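Local coordinates for protein glucosamine--fructose-6-phosphate aminotransferase [isomerizing] (Francisella tularensis subsp. tularensis, PDB 3TBF) that probably catalyses the isomerising half of glucosamine 6-phosphate synthesis from fructose 6-phosphate and glutamine, as the C-terminal domain of the amidotransferase, at residues E87-I92 / L118-K123; S142-R145 / I149-M152; K165-Q170 / Y239-E244; S253-E258 / Y349-I354; L328-D333 / V338-P343. One frame throughout, in Å; residues are numbered along the deposited sequence. Where two conformers were deposited one is given.

Contacts 1 and 2 lie in the first SIS domain and contacts 4 and 5 in the second, while contact 3 joins a helix of each, its centre about 2 Å from that of the chain. Contacts 1 and 2, with centres about 15 Å apart, reach the same parallel sheet, and Leu118 packs on Ser142 and Leu143 between them. Contact 3 touches contact 5, about 11 Å away between centres, where Phe167 and Ile241 both rest on Thr341. Contacts 4 and 5 share helix 335-355, with centres about 21 Å apart. Contacts 1 and 4 have centres about 30 Å apart, yet both have residues within reach of the second subunit.

Contact 1. Residues E87-I92 / L118-K123; sequences EIASEI and LESLRK
Lys123 reaches across from helix 115-124 to the end of the short helix 89-92, where its NZ donates to Ile92 O at 3.0 Å. The bond is nearly collinear with the acceptor's C=O, at 165°. Lysine suits this place because its chain is long enough to span the gap, starting with CG anti to the backbone N (chi1 153°) and bending at chi3, and because its charge probably complements the carbonyl-rich helix end. Asn97 OD1 is a second acceptor for the same ammonium, and Arg93 O a weak third.

One turn earlier, Ser120 points its CB at the partner segment. Its OG lies 3.5 Å from Ile92 CG2, the branch methyl rather than the longer CG1 arm, and 3.6 Å from Ala89 O. Neither approach is a hydrogen bond; the hydroxyl bonds instead to Asp116 O, one turn back in its own helix. A small residue that satisfies its own polar atom in this way lets the backbones come close, with the CA atoms of Ala89 and Ser120 6.5 Å apart. Val60 of strand 56-61 touches Ala89, Ile92 and Ser120 and so links the contact to the sheet.

On the other side of helix 89-92, Ser90 and Glu91 bond to Glu264 and Tyr74 of the second subunit. Helices packed beside a parallel sheet in this way are characteristic of the alpha/beta sandwich of the SIS domain.

Contact 2. Residues S142-R145 / I149-M152; sequences SLVR and IAFM
Val144 and Ala150 mark the closest backbone approach, their CA atoms 5.7 Å apart, where one turn of helix 142-146 faces strand 149-152. Only three residues separate the segments, so the chain leaves the helix and enters the strand almost at once, and no hydrogen bond crosses between them.

The extended backbone puts Ala150 and Met152, two residues apart, within reach of the helix. Val144 meets both, one methyl for each. Its CG1, anti to the backbone N (chi1 172°), lies 3.9 Å from Ala150 CB, while CG2, on the N side, lies 4.0 Å from the SE of Met152, a selenomethionine. Val144 and Met152 meet tip to tip, the latter because bends at chi2 (-55°) and chi3 (-64°) fold its chain back so that SE comes closer to the helix than its CB direction suggests. The roles fit the residue types: alanine keeps the strand close to the helix, branched valine presents two methyls at once, and the flexible methionine chain curls to meet the second.

Helix and strand are the last two elements of the beta-alpha-beta unit that begins with strand 129-136, whose Cys136 also touches Val144. Strand 149-152 closes this border of the five-stranded sheet within the chain. Leu143 packs against helix 115-124, and Ile149 turns to the other side of the sheet, against helix 47-52.

Contact 3. Residues K165-Q170 / Y239-E244; sequences KAFTTQ and YPIAIE
Phe167 carries this helix-to-helix contact, meeting both Ile241 and Glu244. Lys165 comes first: its carbonyl O accepts both Thr169 N and Thr169 OG1, the hydroxyl at 2.8 Å, while its NZ forms a salt bridge with Glu20 and a hydrogen bond to Val157 O. Ala166, buried, donates its backbone N to Glu158.

At Phe167 the ring swings out with CG anti to the backbone N and slides past Glu244 in the opposite direction. Glu244 CG sits 3.9 Å from the ring centroid and 9° off the normal, a CH-pi contact over the face. A bend at chi2 (76°) then lays the carboxylate almost flat on the same ring, the planes 14° apart, with OE2 3.7 Å from Phe167 CG. OE2 forms a salt bridge with Lys248 and a hydrogen bond with Thr64, and OE1 bonds to Asn67, which together probably offset the cost of an anion over the ring. Ile241 approaches differently: Ile241 CD1 lies at the ring's edge, 3.8 Å from Phe167 CZ.

Thr168 follows, bonding to Gln21 through OG1, and Gln170 reaches Ser65. The contact therefore joins helix 165-184 of the first SIS domain to helix 238-253 of the second, with helix 63-80 packed on Phe167 from Thr64 and Ala68, and helix 335-355 touching both Phe167 and Ile241 through Thr341.

Contact 4. Residues S253-E258 / Y349-I354; sequences SYIHAE and YHVAII
Val351 packs against Ser253 and Ile255 where an ST turn ends helix 238-253 and leads towards strand 256-261 of the second SIS domain. Its CG1 does all the touching, 3.7 Å from Ser253 CB and also 3.7 Å from Ile255 CD1. This methyl stands anti to the backbone N (chi1 167°), which points it at both partners. The isoleucine chain crosses the valine at about a right angle, so that they meet through single methyl groups. A branched valine can present one methyl to both partners, and the longer isoleucine arm, extended at chi2, can reach it from the turn.

The backbones are very close beside this packing, with the CA atoms of Ser253 and Ala352 4.5 Å apart. Only short side chains sit at that point, and Ala352 puts its methyl against Ile252, the residue before Ser253.

In the next shell, Leu249 and Ser221 touch Val351, and Thr230 of strand 229-234 touches Ile255. Tyr254 leaves the helix with positive phi (62°), turning the chain so that Ile255 faces helix 335-355. Beyond it, His256, at the centre of an inverse gamma turn, stacks on His256 of the second subunit and bonds to Glu258 of that chain, so the strand that starts here also belongs to the dimer interface.

Ser253 OG holds the turn itself: it bonds to Leu249 O in the preceding turn and accepts from Ile255 N at 3.2 Å, with an N-H...O angle of 163°.

Contact 5. Residues L328-D333 / V338-P343; sequences LDAGHD and VVFTIP
Leu328 and Ala330 face helix 335-355 as two bumps of unequal size, and Val339 and Phe340 supply the matching surface. The forked end of Leu328 divides its work. CD1 slides past Val339 to lie 3.4 Å from its CG1, tighter than a usual carbon contact, while CD2 comes obliquely to Phe340 CE1 at 3.7 Å. Pro343 CG lies 4.4 Å from Leu328 CD1, at the edge of this packing, where the helix is kinked.

The Phe340 ring is itself a bump. Leu328 CD2 meets it near CE1 and Ala330 CB at CE2, 3.4 Å away, from directions roughly at right angles. With CG beside the backbone N (chi1 -86°), the ring tip swings back towards the loop. Alanine is small enough to let the ring approach, and its methyl also lies 4.2 Å from Val339 CG1. Gly331 then turns the chain with positive phi (85°), a conformation easy for a residue without CB.

No hydrogen bond crosses between the segments. Ala330 N bonds to Asp311 and its O to Ser335, so both have partners outside the two segments, and close apolar packing joins the end of strand 324-328 to its following helix.

Contact 1. Residues E87-I92 / L118-K123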
# COMPACT_ATOMS: atom_id res chain seq x y z
N GLU A 87 -7.68 -5.34 -1.43
CA GLU A 87 -6.54 -5.88 -2.13
C GLU A 87 -6.50 -5.59 -3.62
O GLU A 87 -7.51 -5.60 -4.31
CB GLU A 87 -6.43 -7.38 -1.87
CG GLU A 87 -4.91 -7.87 -1.97
CD GLU A 87 -4.69 -9.30 -1.45
OE1 GLU A 87 -5.33 -9.67 -0.42
OE2 GLU A 87 -3.86 -10.02 -2.07
N ILE A 88 -5.30 -5.34 -4.12
CA ILE A 88 -5.10 -5.20 -5.54
C ILE A 88 -5.37 -6.49 -6.33
O ILE A 88 -4.86 -7.60 -6.03
CB ILE A 88 -3.67 -4.72 -5.84
CG1 ILE A 88 -3.52 -3.28 -5.38
CG2 ILE A 88 -3.43 -4.65 -7.36
CD1 ILE A 88 -2.22 -3.02 -4.71
N ALA A 89 -6.18 -6.34 -7.36
CA ALA A 89 -6.65 -7.48 -8.13
C ALA A 89 -5.51 -8.29 -8.79
O ALA A 89 -5.60 -9.48 -8.87
CB ALA A 89 -7.59 -6.99 -9.18
N SER A 90 -4.48 -7.65 -9.31
CA SER A 90 -3.45 -8.41 -9.97
C SER A 90 -2.60 -9.20 -9.02
O SER A 90 -1.87 -10.10 -9.46
CB SER A 90 -2.55 -7.50 -10.77
OG SER A 90 -1.76 -6.71 -9.91
N GLU A 91 -2.71 -8.92 -7.71
CA GLU A 91 -2.00 -9.73 -6.71
C GLU A 91 -2.88 -10.83 -6.13
O GLU A 91 -2.41 -11.98 -6.05
CB GLU A 91 -1.46 -8.87 -5.60
CG GLU A 91 -0.30 -8.03 -6.10
CD GLU A 91 0.99 -8.87 -6.25
OE1 GLU A 91 1.20 -9.70 -5.34
OE2 GLU A 91 1.77 -8.72 -7.22
N ILE A 92 -4.13 -10.52 -5.75
CA ILE A 92 -4.95 -11.54 -5.12
C ILE A 92 -5.28 -12.63 -6.11
O ILE A 92 -5.47 -13.80 -5.73
CB ILE A 92 -6.24 -11.00 -4.47
CG1 ILE A 92 -6.86 -12.04 -3.54
CG2 ILE A 92 -7.27 -10.52 -5.48
CD1 ILE A 92 -8.19 -11.47 -2.93
N LEU A 118 -12.14 -9.02 -12.78
CA LEU A 118 -13.07 -10.04 -13.28
C LEU A 118 -12.56 -11.43 -13.00
O LEU A 118 -13.31 -12.29 -12.58
CB LEU A 118 -13.28 -9.87 -14.77
CG LEU A 118 -14.19 -10.87 -15.43
CD1 LEU A 118 -15.57 -10.81 -14.86
CD2 LEU A 118 -14.21 -10.58 -16.93
N GLU A 119 -11.28 -11.68 -13.23
CA GLU A 119 -10.78 -13.02 -12.95
C GLU A 119 -10.69 -13.32 -11.43
O GLU A 119 -10.76 -14.47 -11.04
CB GLU A 119 -9.44 -13.22 -13.62
CG GLU A 119 -9.53 -13.19 -15.15
CD GLU A 119 -10.29 -14.38 -15.71
OE1 GLU A 119 -10.39 -15.43 -14.99
OE2 GLU A 119 -10.79 -14.25 -16.86
N SER A 120 -10.51 -12.30 -10.58
CA SER A 120 -10.62 -12.50 -9.13
C SER A 120 -12.04 -12.87 -8.77
O SER A 120 -12.26 -13.72 -7.91
CB SER A 120 -10.21 -11.25 -8.35
OG SER A 120 -8.83 -11.00 -8.52
N LEU A 121 -13.03 -12.29 -9.43
CA LEU A 121 -14.36 -12.71 -9.12
C LEU A 121 -14.53 -14.20 -9.49
O LEU A 121 -15.03 -15.00 -8.71
CB LEU A 121 -15.40 -11.79 -9.75
CG LEU A 121 -16.87 -12.22 -9.68
CD1 LEU A 121 -17.36 -12.29 -8.26
CD2 LEU A 121 -17.79 -11.33 -10.52
N ARG A 122 -14.05 -14.60 -10.66
CA ARG A 122 -14.25 -15.98 -11.10
C ARG A 122 -13.59 -16.96 -10.17
O ARG A 122 -14.15 -18.02 -9.87
CB ARG A 122 -13.77 -16.17 -12.53
CG ARG A 122 -14.74 -15.51 -13.49
CD ARG A 122 -14.12 -15.21 -14.82
NE ARG A 122 -15.14 -14.63 -15.71
CZ ARG A 122 -14.93 -14.28 -16.97
NH1 ARG A 122 -13.72 -14.42 -17.51
NH2 ARG A 122 -15.91 -13.77 -17.70
N LYS A 123 -12.41 -16.61 -9.67
CA LYS A 123 -11.72 -17.44 -8.72
C LYS A 123 -12.50 -17.54 -7.41
O LYS A 123 -12.62 -18.62 -6.83
CB LYS A 123 -10.29 -16.91 -8.53
CG LYS A 123 -9.65 -17.22 -7.20
CD LYS A 123 -8.15 -16.84 -7.15
CE LYS A 123 -7.76 -16.41 -5.70
NZ LYS A 123 -6.33 -16.63 -5.46

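Contact 2. Residues S142-R145 / I149-M152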
# COMPACT_ATOMS: atom_id res chain seq x y z
N SER A 142 -19.54 -7.96 -17.69
CA SER A 142 -19.23 -9.27 -17.15
C SER A 142 -19.30 -9.24 -15.63
O SER A 142 -19.88 -10.13 -15.02
CB SER A 142 -17.84 -9.69 -17.58
OG SER A 142 -17.70 -9.63 -18.97
N LEU A 143 -18.72 -8.21 -15.02
CA LEU A 143 -18.75 -8.08 -13.57
C LEU A 143 -20.16 -8.01 -12.98
O LEU A 143 -20.43 -8.64 -11.95
CB LEU A 143 -17.95 -6.87 -13.12
CG LEU A 143 -16.44 -7.08 -12.95
CD1 LEU A 143 -15.85 -5.73 -12.56
CD2 LEU A 143 -16.06 -8.16 -11.95
N VAL A 144 -21.04 -7.23 -13.60
CA VAL A 144 -22.43 -7.18 -13.18
C VAL A 144 -23.14 -8.52 -13.40
O VAL A 144 -23.81 -9.03 -12.52
CB VAL A 144 -23.17 -6.06 -13.89
CG1 VAL A 144 -24.68 -6.14 -13.60
CG2 VAL A 144 -22.55 -4.68 -13.53
N ARG A 145 -22.96 -9.13 -14.56
CA ARG A 145 -23.63 -10.41 -14.82
C ARG A 145 -23.16 -11.52 -13.88
O ARG A 145 -23.92 -12.33 -13.40
CB ARG A 145 -23.46 -10.83 -16.28
CG ARG A 145 -24.10 -9.84 -17.27
CD ARG A 145 -24.06 -10.38 -18.72
NE ARG A 145 -22.70 -10.71 -19.13
CZ ARG A 145 -21.90 -9.96 -19.86
NH1 ARG A 145 -22.29 -8.78 -20.30
NH2 ARG A 145 -20.69 -10.41 -20.16
N ILE A 149 -24.96 -9.46 -6.80
CA ILE A 149 -25.65 -8.19 -6.75
C ILE A 149 -24.77 -7.07 -7.27
O ILE A 149 -23.55 -7.11 -7.19
CB ILE A 149 -26.16 -7.92 -5.32
CG1 ILE A 149 -25.05 -7.90 -4.28
CG2 ILE A 149 -27.11 -9.02 -4.87
CD1 ILE A 149 -25.61 -7.54 -2.90
N ALA A 150 -25.39 -6.05 -7.81
CA ALA A 150 -24.70 -4.96 -8.42
C ALA A 150 -25.29 -3.66 -7.89
O ALA A 150 -26.46 -3.42 -8.00
CB ALA A 150 -24.86 -5.02 -9.91
N PHE A 151 -24.46 -2.84 -7.28
CA PHE A 151 -24.79 -1.47 -7.00
C PHE A 151 -24.21 -0.61 -8.14
O PHE A 151 -23.00 -0.55 -8.31
CB PHE A 151 -24.20 -1.04 -5.68
CG PHE A 151 -24.56 0.34 -5.33
CD1 PHE A 151 -24.39 1.39 -6.24
CD2 PHE A 151 -25.13 0.63 -4.11
CE1 PHE A 151 -24.74 2.70 -5.94
CE2 PHE A 151 -25.51 1.95 -3.82
CZ PHE A 151 -25.30 2.98 -4.74
N MSE A 152 -25.10 0.07 -8.89
CA MSE A 152 -24.68 0.82 -10.04
C MSE A 152 -24.41 2.27 -9.64
O MSE A 152 -25.21 2.91 -9.01
CB MSE A 152 -25.80 0.81 -11.10
CG MSE A 152 -26.30 -0.57 -11.51
SE MSE A 152 -24.83 -1.73 -12.12
CE MSE A 152 -24.36 -0.62 -13.71

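Contact 3. Residues K165-Q170 / Y239-E244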
# COMPACT_ATOMS: atom_id res chain seq x y z
N LYS A 165 -15.27 11.44 -12.42
CA LYS A 165 -16.57 11.18 -11.86
C LYS A 165 -16.80 9.71 -11.51
O LYS A 165 -17.62 9.41 -10.64
CB LYS A 165 -17.64 11.73 -12.78
CG LYS A 165 -17.76 10.99 -14.05
CD LYS A 165 -18.55 11.73 -15.05
CE LYS A 165 -18.71 10.85 -16.30
NZ LYS A 165 -19.87 11.31 -17.15
N ALA A 166 -16.07 8.79 -12.12
CA ALA A 166 -16.16 7.38 -11.74
C ALA A 166 -15.60 7.16 -10.33
O ALA A 166 -16.08 6.29 -9.63
CB ALA A 166 -15.41 6.53 -12.70
N PHE A 167 -14.60 7.93 -9.93
CA PHE A 167 -14.05 7.78 -8.62
C PHE A 167 -14.95 8.33 -7.53
O PHE A 167 -15.20 7.66 -6.54
CB PHE A 167 -12.70 8.47 -8.54
CG PHE A 167 -12.09 8.43 -7.17
CD1 PHE A 167 -11.53 7.28 -6.69
CD2 PHE A 167 -12.06 9.55 -6.39
CE1 PHE A 167 -10.93 7.26 -5.41
CE2 PHE A 167 -11.47 9.56 -5.13
CZ PHE A 167 -10.94 8.41 -4.61
N THR A 168 -15.45 9.55 -7.72
CA THR A 168 -16.31 10.14 -6.73
C THR A 168 -17.63 9.41 -6.57
O THR A 168 -18.06 9.23 -5.45
CB THR A 168 -16.50 11.62 -6.98
OG1 THR A 168 -16.91 11.83 -8.34
CG2 THR A 168 -15.21 12.38 -6.65
N THR A 169 -18.22 8.94 -7.67
CA THR A 169 -19.41 8.13 -7.59
C THR A 169 -19.17 6.76 -7.00
O THR A 169 -20.07 6.19 -6.34
CB THR A 169 -20.13 7.97 -8.96
OG1 THR A 169 -19.29 7.30 -9.89
CG2 THR A 169 -20.53 9.33 -9.52
N GLN A 170 -17.97 6.20 -7.19
CA GLN A 170 -17.66 4.95 -6.48
C GLN A 170 -17.57 5.19 -4.99
O GLN A 170 -18.12 4.42 -4.21
CB GLN A 170 -16.42 4.28 -7.00
CG GLN A 170 -16.62 3.67 -8.38
CD GLN A 170 -15.30 3.41 -9.08
OE1 GLN A 170 -14.24 3.63 -8.51
NE2 GLN A 170 -15.35 2.90 -10.30
N TYR A 239 -5.51 9.62 3.22
CA TYR A 239 -4.34 9.00 2.67
C TYR A 239 -4.69 8.46 1.29
O TYR A 239 -4.08 8.88 0.31
CB TYR A 239 -3.65 7.98 3.63
CG TYR A 239 -2.60 7.08 2.98
CD1 TYR A 239 -1.65 7.60 2.12
CD2 TYR A 239 -2.58 5.71 3.23
CE1 TYR A 239 -0.69 6.77 1.47
CE2 TYR A 239 -1.63 4.87 2.59
CZ TYR A 239 -0.70 5.41 1.72
OH TYR A 239 0.24 4.60 1.11
N PRO A 240 -5.72 7.59 1.19
CA PRO A 240 -6.11 7.12 -0.14
C PRO A 240 -6.53 8.25 -1.06
O PRO A 240 -6.43 8.13 -2.29
CB PRO A 240 -7.28 6.19 0.13
CG PRO A 240 -7.28 5.84 1.57
CD PRO A 240 -6.41 6.88 2.29
N ILE A 241 -7.07 9.33 -0.51
CA ILE A 241 -7.43 10.46 -1.36
C ILE A 241 -6.14 11.09 -1.92
O ILE A 241 -6.10 11.46 -3.10
CB ILE A 241 -8.27 11.49 -0.57
CG1 ILE A 241 -9.64 10.87 -0.20
CG2 ILE A 241 -8.43 12.87 -1.32
CD1 ILE A 241 -10.37 10.26 -1.30
N ALA A 242 -5.09 11.18 -1.10
CA ALA A 242 -3.77 11.63 -1.57
C ALA A 242 -3.19 10.73 -2.65
O ALA A 242 -2.62 11.18 -3.64
CB ALA A 242 -2.78 11.78 -0.38
N ILE A 243 -3.31 9.43 -2.44
CA ILE A 243 -2.85 8.44 -3.42
C ILE A 243 -3.59 8.63 -4.73
O ILE A 243 -2.99 8.53 -5.79
CB ILE A 243 -3.17 7.04 -2.97
CG1 ILE A 243 -2.31 6.65 -1.77
CG2 ILE A 243 -2.93 6.02 -4.11
CD1 ILE A 243 -2.63 5.25 -1.33
N GLU A 244 -4.89 8.93 -4.66
CA GLU A 244 -5.63 9.16 -5.90
C GLU A 244 -5.21 10.44 -6.57
O GLU A 244 -5.07 10.47 -7.77
CB GLU A 244 -7.12 9.22 -5.65
CG GLU A 244 -7.91 9.56 -6.89
CD GLU A 244 -8.05 8.44 -7.89
OE1 GLU A 244 -7.40 7.40 -7.76
OE2 GLU A 244 -8.84 8.60 -8.86

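Contact 4. Residues S253-E258 / Y349-I354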
# COMPACT_ATOMS: atom_id res chain seq x y z
N SER A 253 0.07 14.25 -16.30
CA SER A 253 1.20 15.19 -16.45
C SER A 253 2.54 14.51 -16.57
O SER A 253 3.53 15.13 -16.92
CB SER A 253 1.26 16.19 -15.30
OG SER A 253 1.89 15.68 -14.16
N TYR A 254 2.57 13.23 -16.24
CA TYR A 254 3.80 12.46 -16.21
C TYR A 254 4.83 12.92 -15.21
O TYR A 254 5.89 12.42 -15.23
CB TYR A 254 4.47 12.37 -17.59
CG TYR A 254 3.53 11.97 -18.69
CD1 TYR A 254 2.50 11.07 -18.46
CD2 TYR A 254 3.68 12.50 -19.98
CE1 TYR A 254 1.63 10.71 -19.47
CE2 TYR A 254 2.82 12.14 -21.00
CZ TYR A 254 1.78 11.25 -20.73
OH TYR A 254 0.91 10.85 -21.73
N ILE A 255 4.49 13.83 -14.31
CA ILE A 255 5.28 14.09 -13.13
C ILE A 255 5.35 12.85 -12.23
O ILE A 255 4.36 12.16 -12.05
CB ILE A 255 4.72 15.23 -12.31
CG1 ILE A 255 4.83 16.54 -13.09
CG2 ILE A 255 5.48 15.39 -11.06
CD1 ILE A 255 4.16 17.74 -12.37
N HIS A 256 6.52 12.61 -11.64
CA HIS A 256 6.66 11.52 -10.70
C HIS A 256 6.02 11.89 -9.37
O HIS A 256 6.69 12.33 -8.43
CB HIS A 256 8.13 11.11 -10.50
CG HIS A 256 8.31 9.80 -9.79
ND1 HIS A 256 9.55 9.27 -9.52
CD2 HIS A 256 7.41 8.91 -9.32
CE1 HIS A 256 9.40 8.11 -8.91
NE2 HIS A 256 8.11 7.88 -8.75
N ALA A 257 4.72 11.66 -9.27
CA ALA A 257 3.97 12.05 -8.11
C ALA A 257 3.86 10.82 -7.28
O ALA A 257 3.58 9.78 -7.82
CB ALA A 257 2.59 12.52 -8.51
N GLU A 258 4.07 10.95 -5.97
CA GLU A 258 3.89 9.86 -5.06
C GLU A 258 3.25 10.31 -3.75
O GLU A 258 3.58 11.41 -3.20
CB GLU A 258 5.26 9.27 -4.74
CG GLU A 258 5.13 7.93 -4.02
CD GLU A 258 6.46 7.32 -3.66
OE1 GLU A 258 7.47 8.05 -3.86
OE2 GLU A 258 6.49 6.16 -3.15
N TYR A 349 -5.50 18.36 -13.95
CA TYR A 349 -5.92 18.89 -15.24
C TYR A 349 -5.07 20.07 -15.67
O TYR A 349 -4.49 20.06 -16.73
CB TYR A 349 -7.39 19.28 -15.24
CG TYR A 349 -7.80 20.00 -16.50
CD1 TYR A 349 -8.09 19.31 -17.69
CD2 TYR A 349 -7.87 21.41 -16.52
CE1 TYR A 349 -8.46 19.99 -18.86
CE2 TYR A 349 -8.23 22.10 -17.69
CZ TYR A 349 -8.52 21.38 -18.86
OH TYR A 349 -8.85 22.08 -19.98
N HIS A 350 -4.99 21.08 -14.84
CA HIS A 350 -4.21 22.24 -15.23
C HIS A 350 -2.70 22.01 -15.40
O HIS A 350 -2.09 22.62 -16.27
CB HIS A 350 -4.43 23.35 -14.25
CG HIS A 350 -5.80 23.92 -14.32
ND1 HIS A 350 -6.29 24.54 -15.45
CD2 HIS A 350 -6.80 23.93 -13.42
CE1 HIS A 350 -7.53 24.95 -15.22
NE2 HIS A 350 -7.86 24.59 -14.00
N VAL A 351 -2.10 21.12 -14.60
CA VAL A 351 -0.69 20.88 -14.72
C VAL A 351 -0.44 20.14 -16.02
O VAL A 351 0.56 20.38 -16.70
CB VAL A 351 -0.17 20.14 -13.52
CG1 VAL A 351 1.25 19.59 -13.74
CG2 VAL A 351 -0.27 21.06 -12.34
N ALA A 352 -1.41 19.33 -16.42
CA ALA A 352 -1.34 18.63 -17.71
C ALA A 352 -1.34 19.61 -18.85
O ALA A 352 -0.56 19.47 -19.79
CB ALA A 352 -2.48 17.65 -17.87
N ILE A 353 -2.19 20.62 -18.76
CA ILE A 353 -2.21 21.64 -19.81
C ILE A 353 -0.87 22.41 -19.87
O ILE A 353 -0.27 22.53 -20.94
CB ILE A 353 -3.33 22.64 -19.63
CG1 ILE A 353 -4.68 21.91 -19.68
CG2 ILE A 353 -3.27 23.72 -20.74
CD1 ILE A 353 -4.94 21.21 -20.93
N ILE A 354 -0.39 22.88 -18.73
CA ILE A 354 0.95 23.46 -18.63
C ILE A 354 2.04 22.60 -19.26
O ILE A 354 2.88 23.10 -19.96
CB ILE A 354 1.36 23.69 -17.17
CG1 ILE A 354 0.54 24.83 -16.53
CG2 ILE A 354 2.83 24.01 -17.08
CD1 ILE A 354 0.97 26.20 -16.94

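Contact 5. Residues L328-D333 / V338-P343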
# COMPACT_ATOMS: atom_id res chain seq x y z
N LEU A 328 -11.68 25.43 1.78
CA LEU A 328 -12.97 25.06 1.32
C LEU A 328 -13.75 24.40 2.43
O LEU A 328 -13.18 23.91 3.36
CB LEU A 328 -12.82 24.10 0.12
CG LEU A 328 -12.13 22.72 0.25
CD1 LEU A 328 -12.64 21.79 -0.82
CD2 LEU A 328 -10.66 22.90 0.09
N ASP A 329 -15.07 24.39 2.32
CA ASP A 329 -15.91 23.63 3.22
C ASP A 329 -16.00 22.22 2.69
O ASP A 329 -16.48 22.02 1.61
CB ASP A 329 -17.31 24.23 3.30
CG ASP A 329 -18.18 23.57 4.37
OD1 ASP A 329 -17.74 22.53 4.99
OD2 ASP A 329 -19.30 24.10 4.60
N ALA A 330 -15.52 21.25 3.47
CA ALA A 330 -15.50 19.83 3.07
C ALA A 330 -16.46 18.91 3.84
O ALA A 330 -16.71 17.76 3.43
CB ALA A 330 -14.08 19.29 3.17
N GLY A 331 -16.98 19.36 4.96
CA GLY A 331 -17.98 18.61 5.67
C GLY A 331 -17.26 17.62 6.56
O GLY A 331 -16.20 17.92 7.05
N HIS A 332 -17.80 16.42 6.70
CA HIS A 332 -17.30 15.45 7.67
C HIS A 332 -16.78 14.15 7.02
O HIS A 332 -16.23 14.17 5.91
CB HIS A 332 -18.38 15.23 8.75
CG HIS A 332 -18.79 16.49 9.44
ND1 HIS A 332 -17.89 17.34 10.06
CD2 HIS A 332 -20.02 17.06 9.59
CE1 HIS A 332 -18.55 18.37 10.57
NE2 HIS A 332 -19.84 18.22 10.29
N ASP A 333 -16.92 13.02 7.68
CA ASP A 333 -16.22 11.81 7.23
C ASP A 333 -16.68 11.32 5.90
O ASP A 333 -15.93 10.70 5.15
CB ASP A 333 -16.41 10.65 8.21
CG ASP A 333 -15.49 10.75 9.44
OD1 ASP A 333 -14.64 11.70 9.52
OD2 ASP A 333 -15.63 9.80 10.28
N VAL A 338 -14.68 12.91 -0.72
CA VAL A 338 -15.14 13.28 -2.05
C VAL A 338 -14.80 14.75 -2.36
O VAL A 338 -14.25 15.04 -3.40
CB VAL A 338 -16.67 13.10 -2.19
CG1 VAL A 338 -17.11 13.51 -3.60
CG2 VAL A 338 -17.09 11.68 -1.85
N VAL A 339 -15.12 15.67 -1.45
CA VAL A 339 -14.89 17.09 -1.72
C VAL A 339 -13.41 17.41 -1.96
O VAL A 339 -13.05 18.10 -2.91
CB VAL A 339 -15.48 17.96 -0.65
CG1 VAL A 339 -15.20 19.50 -0.92
CG2 VAL A 339 -17.02 17.73 -0.57
N PHE A 340 -12.54 16.80 -1.18
CA PHE A 340 -11.14 17.15 -1.29
C PHE A 340 -10.56 16.55 -2.55
O PHE A 340 -9.47 16.98 -2.94
CB PHE A 340 -10.39 16.67 -0.09
CG PHE A 340 -10.41 17.62 1.03
CD1 PHE A 340 -9.87 18.89 0.87
CD2 PHE A 340 -10.90 17.24 2.26
CE1 PHE A 340 -9.86 19.78 1.91
CE2 PHE A 340 -10.90 18.12 3.29
CZ PHE A 340 -10.39 19.41 3.12
N THR A 341 -11.22 15.54 -3.15
CA THR A 341 -10.76 14.97 -4.42
C THR A 341 -10.79 15.97 -5.56
O THR A 341 -9.90 15.97 -6.41
CB THR A 341 -11.57 13.71 -4.84
OG1 THR A 341 -11.36 12.69 -3.88
CG2 THR A 341 -11.07 13.11 -6.11
N ILE A 342 -11.79 16.86 -5.56
CA ILE A 342 -12.02 17.74 -6.67
C ILE A 342 -10.81 18.66 -6.99
O ILE A 342 -10.42 18.76 -8.14
CB ILE A 342 -13.27 18.56 -6.44
CG1 ILE A 342 -14.53 17.70 -6.15
CG2 ILE A 342 -13.52 19.46 -7.61
CD1 ILE A 342 -14.85 16.50 -7.04
N PRO A 343 -10.25 19.34 -6.00
CA PRO A 343 -9.13 20.19 -6.22
C PRO A 343 -7.96 19.42 -6.79
O PRO A 343 -7.18 19.97 -7.57
CB PRO A 343 -8.73 20.67 -4.79
CG PRO A 343 -9.85 20.37 -3.89
CD PRO A 343 -10.84 19.55 -4.64